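Local coordinates for L-Ribose isomerase (Acinetobacter, PDB 4Q0S), which probably interconverts the aldopentose L-ribose and its ketose isomer L-ribulose in a cobalt-bearing cupin barrel, at residues 38-43 with 75-80; 101-106 with 212-217; 124-129 with 191-196. All blocks are in the same frame, centred on the assembly; numbering follows the deposited sequence.

Interaction 1: residues 38-43 with 75-80; sequences YPITEK and IIFESL
Two side chains of the loop 38-43 meet two of segment 75-80: Tyr38 reaches Ser79 with its hydroxyl, and Ile40 lays a methyl against the ring of Phe77. With CG of Tyr38 anti to the backbone N (chi1 -166°), the side chain carries its OH to within 2.7 Å of Ser79 OG. Asp103 partners both groups, its OD1 bonding the Tyr38 OH and its backbone carbonyl bonding the Ser79 OG. CE2 of Tyr38 rests 3.8 Å from Phe77 O and equally far from Ser79 CB. Pro39, centre of an inverse gamma turn, places CD over one face of the same ring, 3.6 Å above its plane, while Ile40 CG1 lies at the ring edge, in plane. From there Ile40 runs extended (chi2 -178°), and its CD1 meets Phe77 CD2 at 3.6 Å, obliquely to the ring. Val26 and Ala30 of helix 19-35 also touch Phe77. Ser79 and Leu80 both face Asp103, a classic beta bulge, at the place where the chain turns a corner. The chemistry is thus divided: an apolar patch seats the loop on the strand, and the hydroxyls of Tyr38 and Ser79, both partnered by Asp103, hold the tyrosine ring in place at the bulge.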
loop_
_atom_site.group_PDB
_atom_site.type_symbol
_atom_site.label_atom_id
_atom_site.label_comp_id
_atom_site.label_asym_id
_atom_site.label_seq_id
_atom_site.Cartn_x
_atom_site.Cartn_y
_atom_site.Cartn_z
ATOM N N TYR A 38 1.902 2.030 -8.239
ATOM C CA TYR A 38 2.410 2.829 -9.355
ATOM C C TYR A 38 1.438 2.497 -10.498
ATOM O O TYR A 38 1.107 1.331 -10.719
ATOM C CB TYR A 38 3.846 2.438 -9.736
ATOM C CG TYR A 38 4.493 3.470 -10.638
ATOM C CD1 TYR A 38 4.936 4.696 -10.126
ATOM C CD2 TYR A 38 4.580 3.263 -12.012
ATOM C CE1 TYR A 38 5.446 5.692 -10.968
ATOM C CE2 TYR A 38 5.081 4.251 -12.863
ATOM C CZ TYR A 38 5.512 5.463 -12.336
ATOM O OH TYR A 38 5.990 6.445 -13.186
ATOM N N PRO A 39 0.963 3.517 -11.232
ATOM C CA PRO A 39 0.020 3.308 -12.337
ATOM C C PRO A 39 0.621 2.692 -13.595
ATOM O O PRO A 39 0.851 3.383 -14.585
ATOM C CB PRO A 39 -0.521 4.712 -12.586
ATOM C CG PRO A 39 0.706 5.563 -12.346
ATOM C CD PRO A 39 1.289 4.948 -11.079
ATOM N N ILE A 40 0.864 1.387 -13.553
ATOM C CA ILE A 40 1.434 0.677 -14.686
ATOM C C ILE A 40 0.358 0.174 -15.649
ATOM O O ILE A 40 -0.490 -0.634 -15.280
ATOM C CB ILE A 40 2.284 -0.511 -14.197
ATOM C CG1 ILE A 40 3.499 0.017 -13.422
ATOM C CG2 ILE A 40 2.714 -1.378 -15.381
ATOM C CD1 ILE A 40 4.423 -1.056 -12.929
ATOM N N THR A 41 0.399 0.670 -16.881
ATOM C CA THR A 41 -0.551 0.276 -17.915
ATOM C C THR A 41 0.045 -0.860 -18.744
ATOM O O THR A 41 1.232 -1.159 -18.628
ATOM C CB THR A 41 -0.863 1.452 -18.856
ATOM O OG1 THR A 41 0.360 1.952 -19.412
ATOM C CG2 THR A 41 -1.562 2.571 -18.099
ATOM N N GLU A 42 -0.776 -1.490 -19.578
ATOM C CA GLU A 42 -0.307 -2.595 -20.408
ATOM C C GLU A 42 0.828 -2.202 -21.335
ATOM O O GLU A 42 1.808 -2.927 -21.460
ATOM C CB GLU A 42 -1.449 -3.161 -21.247
ATOM C CG GLU A 42 -2.401 -4.042 -20.485
ATOM C CD GLU A 42 -3.549 -4.522 -21.351
ATOM O OE1 GLU A 42 -3.279 -5.123 -22.415
ATOM O OE2 GLU A 42 -4.716 -4.296 -20.964
ATOM N N LYS A 43 0.689 -1.054 -21.989
ATOM C CA LYS A 43 1.708 -0.583 -22.921
ATOM C C LYS A 43 3.065 -0.363 -22.250
ATOM O O LYS A 43 4.109 -0.451 -22.897
ATOM C CB LYS A 43 1.252 0.715 -23.584
ATOM C CG LYS A 43 1.029 1.857 -22.603
ATOM C CD LYS A 43 1.070 3.211 -23.296
ATOM C CE LYS A 43 -0.012 3.343 -24.357
ATOM N NZ LYS A 43 0.038 4.678 -25.027
ATOM N N ILE A 75 15.082 -2.212 -14.543
ATOM C CA ILE A 75 13.794 -2.139 -15.209
ATOM C C ILE A 75 13.248 -0.737 -15.028
ATOM O O ILE A 75 13.394 -0.147 -13.958
ATOM C CB ILE A 75 12.782 -3.137 -14.600
ATOM C CG1 ILE A 75 13.216 -4.566 -14.913
ATOM C CG2 ILE A 75 11.377 -2.850 -15.135
ATOM C CD1 ILE A 75 12.266 -5.607 -14.402
ATOM N N ILE A 76 12.633 -0.201 -16.075
ATOM C CA ILE A 76 12.042 1.123 -15.995
ATOM C C ILE A 76 10.673 1.080 -16.644
ATOM O O ILE A 76 10.538 0.636 -17.783
ATOM C CB ILE A 76 12.885 2.193 -16.732
ATOM C CG1 ILE A 76 14.272 2.305 -16.091
ATOM C CG2 ILE A 76 12.172 3.542 -16.675
ATOM C CD1 ILE A 76 15.198 3.308 -16.790
ATOM N N PHE A 77 9.657 1.504 -15.897
ATOM C CA PHE A 77 8.296 1.563 -16.408
ATOM C C PHE A 77 7.991 3.052 -16.445
ATOM O O PHE A 77 7.811 3.690 -15.409
ATOM C CB PHE A 77 7.311 0.846 -15.474
ATOM C CG PHE A 77 7.503 -0.645 -15.407
ATOM C CD1 PHE A 77 7.421 -1.428 -16.555
ATOM C CD2 PHE A 77 7.736 -1.273 -14.189
ATOM C CE1 PHE A 77 7.567 -2.820 -16.487
ATOM C CE2 PHE A 77 7.881 -2.662 -14.106
ATOM C CZ PHE A 77 7.796 -3.435 -15.257
ATOM N N GLU A 78 7.957 3.604 -17.650
ATOM C CA GLU A 78 7.705 5.021 -17.837
ATOM C C GLU A 78 6.216 5.330 -17.971
ATOM O O GLU A 78 5.564 4.870 -18.908
ATOM C CB GLU A 78 8.477 5.482 -19.072
ATOM C CG GLU A 78 8.270 6.913 -19.494
ATOM C CD GLU A 78 9.093 7.249 -20.730
ATOM O OE1 GLU A 78 10.298 7.533 -20.587
ATOM O OE2 GLU A 78 8.535 7.208 -21.846
ATOM N N SER A 79 5.680 6.107 -17.029
ATOM C CA SER A 79 4.259 6.460 -17.051
ATOM C C SER A 79 4.019 7.814 -17.702
ATOM O O SER A 79 2.890 8.152 -18.067
ATOM C CB SER A 79 3.685 6.482 -15.633
ATOM O OG SER A 79 4.237 7.541 -14.863
ATOM N N LEU A 80 5.083 8.593 -17.848
ATOM C CA LEU A 80 4.961 9.906 -18.451
ATOM C C LEU A 80 6.289 10.437 -18.970
ATOM O O LEU A 80 7.329 10.286 -18.336
ATOM C CB LEU A 80 4.391 10.897 -17.430
ATOM C CG LEU A 80 4.234 12.348 -17.892
ATOM C CD1 LEU A 80 3.049 12.456 -18.855
ATOM C CD2 LEU A 80 4.029 13.246 -16.689
#

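Interaction 2: residues 101-106 with 212-217. With RB0 (D-ribitol), chain C.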
loop_
_atom_site.group_PDB
_atom_site.type_symbol
_atom_site.label_atom_id
_atom_site.label_comp_id
_atom_site.label_asym_id
_atom_site.label_seq_id
_atom_site.Cartn_x
_atom_site.Cartn_y
_atom_site.Cartn_z
ATOM N N LEU A 101 8.260 16.800 -18.468
ATOM C CA LEU A 101 8.008 16.013 -17.263
ATOM C C LEU A 101 8.069 14.513 -17.548
ATOM O O LEU A 101 7.341 13.995 -18.396
ATOM C CB LEU A 101 6.636 16.384 -16.686
ATOM C CG LEU A 101 6.455 17.858 -16.292
ATOM C CD1 LEU A 101 4.982 18.160 -16.095
ATOM C CD2 LEU A 101 7.246 18.163 -15.032
ATOM N N CYS A 102 8.944 13.817 -16.832
ATOM C CA CYS A 102 9.099 12.386 -17.014
ATOM C C CYS A 102 8.938 11.647 -15.680
ATOM O O CYS A 102 9.709 11.857 -14.740
ATOM C CB CYS A 102 10.466 12.091 -17.628
ATOM S SG CYS A 102 10.778 10.344 -17.935
ATOM N N ASP A 103 7.927 10.783 -15.611
ATOM C CA ASP A 103 7.643 10.017 -14.399
ATOM C C ASP A 103 7.835 8.545 -14.739
ATOM O O ASP A 103 7.260 8.052 -15.706
ATOM C CB ASP A 103 6.187 10.255 -13.952
ATOM C CG ASP A 103 5.927 9.830 -12.508
ATOM O OD1 ASP A 103 6.406 8.754 -12.099
ATOM O OD2 ASP A 103 5.229 10.569 -11.779
ATOM N N LYS A 104 8.653 7.850 -13.957
ATOM C CA LYS A 104 8.889 6.434 -14.180
ATOM C C LYS A 104 9.170 5.721 -12.869
ATOM O O LYS A 104 9.509 6.348 -11.866
ATOM C CB LYS A 104 10.076 6.220 -15.120
ATOM C CG LYS A 104 11.431 6.495 -14.476
ATOM C CD LYS A 104 12.205 7.580 -15.225
ATOM C CE LYS A 104 11.504 8.929 -15.147
ATOM N NZ LYS A 104 12.320 10.042 -15.742
ATOM N N LEU A 105 9.010 4.404 -12.890
ATOM C CA LEU A 105 9.273 3.569 -11.736
ATOM C C LEU A 105 10.491 2.752 -12.141
ATOM O O LEU A 105 10.521 2.185 -13.228
ATOM C CB LEU A 105 8.098 2.629 -11.468
ATOM C CG LEU A 105 8.218 1.855 -10.157
ATOM C CD1 LEU A 105 8.148 2.842 -8.997
ATOM C CD2 LEU A 105 7.092 0.824 -10.045
ATOM N N MET A 106 11.500 2.711 -11.282
ATOM C CA MET A 106 12.703 1.959 -11.588
ATOM C C MET A 106 12.883 0.839 -10.580
ATOM O O MET A 106 12.739 1.038 -9.375
ATOM C CB MET A 106 13.921 2.887 -11.586
ATOM C CG MET A 106 13.747 4.083 -12.514
ATOM S SD MET A 106 15.208 5.116 -12.686
ATOM C CE MET A 106 15.302 5.852 -11.089
ATOM N N VAL A 212 12.947 -0.189 -5.381
ATOM C CA VAL A 212 11.914 0.374 -6.239
ATOM C C VAL A 212 11.957 1.874 -6.008
ATOM O O VAL A 212 11.788 2.343 -4.875
ATOM C CB VAL A 212 10.503 -0.174 -5.891
ATOM C CG1 VAL A 212 9.463 0.382 -6.881
ATOM C CG2 VAL A 212 10.507 -1.688 -5.954
ATOM N N VAL A 213 12.192 2.625 -7.078
ATOM C CA VAL A 213 12.296 4.075 -6.971
ATOM C C VAL A 213 11.440 4.805 -7.988
ATOM O O VAL A 213 11.381 4.434 -9.159
ATOM C CB VAL A 213 13.760 4.547 -7.177
ATOM C CG1 VAL A 213 13.870 6.070 -6.963
ATOM C CG2 VAL A 213 14.682 3.812 -6.220
ATOM N N ARG A 214 10.781 5.855 -7.532
ATOM C CA ARG A 214 9.963 6.661 -8.410
ATOM C C ARG A 214 10.826 7.850 -8.855
ATOM O O ARG A 214 11.335 8.605 -8.024
ATOM C CB ARG A 214 8.724 7.141 -7.649
ATOM C CG ARG A 214 7.760 7.979 -8.466
ATOM C CD ARG A 214 6.615 8.472 -7.586
ATOM N NE ARG A 214 5.623 7.436 -7.288
ATOM C CZ ARG A 214 4.444 7.344 -7.903
ATOM N NH1 ARG A 214 3.595 6.378 -7.579
ATOM N NH2 ARG A 214 4.119 8.226 -8.842
ATOM N N GLU A 215 11.024 8.000 -10.161
ATOM C CA GLU A 215 11.809 9.121 -10.654
ATOM C C GLU A 215 10.919 10.161 -11.310
ATOM O O GLU A 215 10.075 9.835 -12.142
ATOM C CB GLU A 215 12.868 8.672 -11.670
ATOM C CG GLU A 215 13.657 9.861 -12.247
ATOM C CD GLU A 215 14.661 9.458 -13.303
ATOM O OE1 GLU A 215 15.620 8.745 -12.956
ATOM O OE2 GLU A 215 14.491 9.853 -14.482
ATOM N N VAL A 216 11.107 11.413 -10.911
ATOM C CA VAL A 216 10.367 12.528 -11.473
ATOM C C VAL A 216 11.454 13.440 -12.028
ATOM O O VAL A 216 12.247 14.007 -11.279
ATOM C CB VAL A 216 9.537 13.265 -10.391
ATOM C CG1 VAL A 216 9.004 14.567 -10.942
ATOM C CG2 VAL A 216 8.373 12.389 -9.955
ATOM N N SER A 217 11.508 13.561 -13.347
ATOM C CA SER A 217 12.546 14.376 -13.958
ATOM C C SER A 217 12.005 15.194 -15.109
ATOM O O SER A 217 10.800 15.190 -15.383
ATOM C CB SER A 217 13.651 13.468 -14.487
ATOM O OG SER A 217 13.196 12.786 -15.644
HETATM C C1 RB0 C . 18.770 5.341 -16.950
HETATM O O1 RB0 C . 19.018 4.549 -18.099
HETATM C C2 RB0 C . 17.520 6.180 -17.173
HETATM O O2 RB0 C . 17.795 7.224 -18.104
HETATM C C3 RB0 C . 17.008 6.755 -15.836
HETATM O O3 RB0 C . 15.728 7.340 -16.023
HETATM C C4 RB0 C . 17.960 7.786 -15.217
HETATM O O4 RB0 C . 18.818 8.315 -16.216
HETATM C C5 RB0 C . 18.786 7.140 -14.107
HETATM O O5 RB0 C . 19.546 8.134 -13.421
#
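Antiparallel neighbours in one sheet of the cupin barrel, strands 101-106 and 212-217 run at 163° to each other with axes 4.6 Å apart, and one of their faces lines the sugar pocket. Cys102 with Ser217, Lys104 with Glu215 and Met106 with Val213 are hydrogen-bonded pairs; Glu215 N to Lys104 O, for example, measures 2.8 Å. Of the side chains on this face, those of Lys104, Met106 and Glu215 belong to the ribitol pocket. Glu215, its CG anti to the backbone N (chi1 177°), extends to D-ribitol, whose O3 donates to its OE2 at 3.2 Å. Lys104 bends at chi2 and chi3, crossing Glu215 so that its ammonium forms a salt bridge with OE2 and a weak hydrogen bond to Ser217 OG; the exact position of NZ is uncertain. Met106 CE lies 3.5 Å from Glu215 OE1, and Met106 SD is 4.0 Å from C3 of the ribitol. On the opposite face Asp103 and Arg214 make only a long salt bridge, OD2 to NH2 3.9 Å, with carboxylate and guanidinium planes 81° apart. Their stronger partners are Tyr38 for Asp103, and Glu127 of the second subunit for Arg214. Leu105 CD1 packs on Val212 CG1 at 3.5 Å on the same side. Chemically, then, one face offers the Glu215 carboxylate to the sugar hydroxyl O3, while the other ties subunits together by salt bridges, Arg214 to Glu127 and Asp103 OD2 to Lys190, both of the second subunit.

Interaction 3: residues 124-129 with 191-196; sequences ESYEVV and FVMHRK. With CO (cobalt (II) ion), chain B; RB0 (D-ribitol), chain D; RB0 (D-ribitol), chain C.
Tyr126 and Glu124, on the strand 124-129, meet Met193 and Phe191 of the short strand 191-193, while Glu124 binds the metal and Tyr126 supports its carboxylate. Glu124 OE2 binds the cobalt ion at 1.9 Å; His117, His119 and His199 supply the other protein ligands, and D-ribitol completes the set with O4 and O5. The second carboxylate oxygen, OE1, lies 2.7 Å from ribitol O5 and also accepts the Tyr126 hydroxyl, OH to OE1 2.7 Å, nearly along the C-O axis. That bond would hold the carboxylate in its rotation while OE2 is anchored on the metal. Tyr126 CG stands anti to the carbonyl carbon (chi1 -46°), and this turns the ring toward Glu124 and across Met193: the hydroxyl oxygen lies 3.5 Å from Met193 CB, and Tyr126 CD2 meets Phe191 CD2 at 3.9 Å, obliquely. Behind these side chains the backbones pair. Glu124 N binds Met193 O, and Met193 N binds Glu124 O at 2.6 Å with 168° at the hydrogen. Phe191 N reaches Tyr126 O. Beyond the pair of strands a second ribitol sits on strand 191-193: Val192 N donates to its O4 at 2.8 Å, its O5 donates to Val192 O, and its C5 lies over one face of the Phe191 ring. Within the chain 191-193 is an outermost strand of the sheet, and 124-130 separates it from strand 211-217. Strand 132-137 packs on Tyr126 and Met193, while strand 180-185 touches Tyr126 and Phe191, and Ser125 packs against Leu80 of the second subunit.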
loop_
_atom_site.group_PDB
_atom_site.type_symbol
_atom_site.label_atom_id
_atom_site.label_comp_id
_atom_site.label_asym_id
_atom_site.label_seq_id
_atom_site.Cartn_x
_atom_site.Cartn_y
_atom_site.Cartn_z
ATOM N N GLU A 124 17.065 15.041 -12.542
ATOM C CA GLU A 124 16.241 14.010 -11.909
ATOM C C GLU A 124 16.006 14.257 -10.416
ATOM O O GLU A 124 16.689 15.068 -9.791
ATOM C CB GLU A 124 16.920 12.638 -12.052
ATOM C CG GLU A 124 17.320 12.250 -13.474
ATOM C CD GLU A 124 18.241 11.031 -13.528
ATOM O OE1 GLU A 124 18.546 10.441 -12.472
ATOM O OE2 GLU A 124 18.674 10.666 -14.638
ATOM N N SER A 125 15.029 13.538 -9.867
ATOM C CA SER A 125 14.697 13.585 -8.447
ATOM C C SER A 125 14.308 12.149 -8.102
ATOM O O SER A 125 13.668 11.467 -8.914
ATOM C CB SER A 125 13.526 14.534 -8.169
ATOM O OG SER A 125 12.284 13.961 -8.549
ATOM N N TYR A 126 14.704 11.684 -6.918
ATOM C CA TYR A 126 14.409 10.314 -6.514
ATOM C C TYR A 126 13.534 10.196 -5.282
ATOM O O TYR A 126 13.670 10.958 -4.327
ATOM C CB TYR A 126 15.700 9.534 -6.229
ATOM C CG TYR A 126 16.777 9.687 -7.267
ATOM C CD1 TYR A 126 16.513 9.446 -8.611
ATOM C CD2 TYR A 126 18.070 10.066 -6.901
ATOM C CE1 TYR A 126 17.506 9.576 -9.572
ATOM C CE2 TYR A 126 19.076 10.199 -7.852
ATOM C CZ TYR A 126 18.787 9.954 -9.186
ATOM O OH TYR A 126 19.768 10.108 -10.138
ATOM N N GLU A 127 12.657 9.204 -5.310
ATOM C CA GLU A 127 11.764 8.904 -4.201
ATOM C C GLU A 127 11.820 7.385 -4.054
ATOM O O GLU A 127 11.375 6.663 -4.942
ATOM C CB GLU A 127 10.333 9.341 -4.536
ATOM C CG GLU A 127 9.315 9.032 -3.451
ATOM C CD GLU A 127 7.881 9.102 -3.953
ATOM O OE1 GLU A 127 7.535 10.076 -4.652
ATOM O OE2 GLU A 127 7.098 8.184 -3.635
ATOM N N VAL A 128 12.389 6.893 -2.958
ATOM C CA VAL A 128 12.462 5.452 -2.762
ATOM C C VAL A 128 11.102 4.954 -2.278
ATOM O O VAL A 128 10.534 5.496 -1.332
ATOM C CB VAL A 128 13.559 5.068 -1.733
ATOM C CG1 VAL A 128 13.512 3.559 -1.445
ATOM C CG2 VAL A 128 14.941 5.454 -2.279
ATOM N N VAL A 129 10.579 3.929 -2.941
ATOM C CA VAL A 129 9.282 3.375 -2.577
ATOM C C VAL A 129 9.458 2.109 -1.756
ATOM O O VAL A 129 8.729 1.877 -0.784
ATOM C CB VAL A 129 8.449 3.055 -3.837
ATOM C CG1 VAL A 129 7.056 2.553 -3.441
ATOM C CG2 VAL A 129 8.349 4.296 -4.716
ATOM N N PHE A 191 15.144 13.573 -3.490
ATOM C CA PHE A 191 16.555 13.818 -3.780
ATOM C C PHE A 191 16.773 14.278 -5.213
ATOM O O PHE A 191 16.438 13.558 -6.159
ATOM C CB PHE A 191 17.375 12.550 -3.544
ATOM C CG PHE A 191 18.852 12.797 -3.485
ATOM C CD1 PHE A 191 19.476 13.057 -2.270
ATOM C CD2 PHE A 191 19.622 12.800 -4.652
ATOM C CE1 PHE A 191 20.852 13.316 -2.213
ATOM C CE2 PHE A 191 20.991 13.059 -4.607
ATOM C CZ PHE A 191 21.605 13.317 -3.385
ATOM N N VAL A 192 17.357 15.462 -5.369
ATOM C CA VAL A 192 17.602 16.033 -6.691
ATOM C C VAL A 192 18.985 15.755 -7.280
ATOM O O VAL A 192 20.012 15.982 -6.642
ATOM C CB VAL A 192 17.390 17.575 -6.673
ATOM C CG1 VAL A 192 17.746 18.182 -8.028
ATOM C CG2 VAL A 192 15.944 17.887 -6.322
ATOM N N MET A 193 18.999 15.254 -8.507
ATOM C CA MET A 193 20.247 14.989 -9.211
ATOM C C MET A 193 20.232 15.965 -10.383
ATOM O O MET A 193 19.573 15.719 -11.395
ATOM C CB MET A 193 20.288 13.548 -9.727
ATOM C CG MET A 193 21.576 13.178 -10.472
ATOM S SD MET A 193 23.074 13.391 -9.458
ATOM C CE MET A 193 22.751 12.227 -8.089
ATOM N N HIS A 194 20.936 17.087 -10.237
ATOM C CA HIS A 194 20.962 18.083 -11.302
ATOM C C HIS A 194 21.586 17.548 -12.576
ATOM O O HIS A 194 22.436 16.651 -12.548
ATOM C CB HIS A 194 21.734 19.336 -10.869
ATOM C CG HIS A 194 21.011 20.177 -9.866
ATOM N ND1 HIS A 194 19.743 20.673 -10.084
ATOM C CD2 HIS A 194 21.388 20.632 -8.648
ATOM C CE1 HIS A 194 19.370 21.398 -9.043
ATOM N NE2 HIS A 194 20.350 21.389 -8.158
ATOM N N ARG A 195 21.147 18.106 -13.697
ATOM C CA ARG A 195 21.680 17.731 -14.989
ATOM C C ARG A 195 23.181 18.027 -14.970
ATOM O O ARG A 195 23.645 18.848 -14.182
ATOM C CB ARG A 195 21.001 18.553 -16.085
ATOM C CG ARG A 195 21.098 20.058 -15.864
ATOM C CD ARG A 195 20.537 20.830 -17.043
ATOM N NE ARG A 195 19.078 20.809 -17.089
ATOM C CZ ARG A 195 18.296 21.559 -16.320
ATOM N NH1 ARG A 195 18.832 22.394 -15.442
ATOM N NH2 ARG A 195 16.977 21.481 -16.437
ATOM N N LYS A 196 23.917 17.340 -15.839
ATOM C CA LYS A 196 25.362 17.477 -15.992
ATOM C C LYS A 196 26.175 16.875 -14.854
ATOM O O LYS A 196 27.391 17.050 -14.788
ATOM C CB LYS A 196 25.744 18.948 -16.217
ATOM C CG LYS A 196 25.257 19.488 -17.567
ATOM C CD LYS A 196 25.663 20.938 -17.777
ATOM C CE LYS A 196 25.363 21.400 -19.199
ATOM N NZ LYS A 196 23.914 21.315 -19.504
HETATM CO CO CO B . 20.149 9.471 -15.050
HETATM C C1 RB0 D . 17.428 18.082 0.035
HETATM O O1 RB0 D . 16.263 18.112 0.838
HETATM C C2 RB0 D . 17.732 16.644 -0.339
HETATM O O2 RB0 D . 17.828 15.869 0.847
HETATM C C3 RB0 D . 19.047 16.555 -1.117
HETATM O O3 RB0 D . 20.120 17.029 -0.318
HETATM C C4 RB0 D . 19.017 17.321 -2.441
HETATM O O4 RB0 D . 17.816 17.027 -3.139
HETATM C C5 RB0 D . 20.223 16.916 -3.280
HETATM O O5 RB0 D . 20.169 17.543 -4.547
HETATM C C1 RB0 C . 18.770 5.341 -16.950
HETATM O O1 RB0 C . 19.018 4.549 -18.099
HETATM C C2 RB0 C . 17.520 6.180 -17.173
HETATM O O2 RB0 C . 17.795 7.224 -18.104
HETATM C C3 RB0 C . 17.008 6.755 -15.836
HETATM O O3 RB0 C . 15.728 7.340 -16.023
HETATM C C4 RB0 C . 17.960 7.786 -15.217
HETATM O O4 RB0 C . 18.818 8.315 -16.216
HETATM C C5 RB0 C . 18.786 7.140 -14.107
HETATM O O5 RB0 C . 19.546 8.134 -13.421
#

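Overall arrangement
All three contacts are buried and reach one antiparallel sheet, in which 73-82, 101-108, 211-217, 124-130 and 191-193 follow side by side; interaction 1 does so through 75-80. Interaction 2 is central, with its centre about 9 Å from that of each of the others; the centres of interactions 1 and 3 lie about 18 Å apart, and the two do not touch. Interaction 1 joins a loop to a strand by side chains, whereas 2 and 3 pair strands through their backbones. Interaction 3 is nested in the chain closed by 2, and both reach the same ribitol, one through the metal and its carboxylate ligand, the other through the Glu215 carboxylate. Each contact also touches the second subunit.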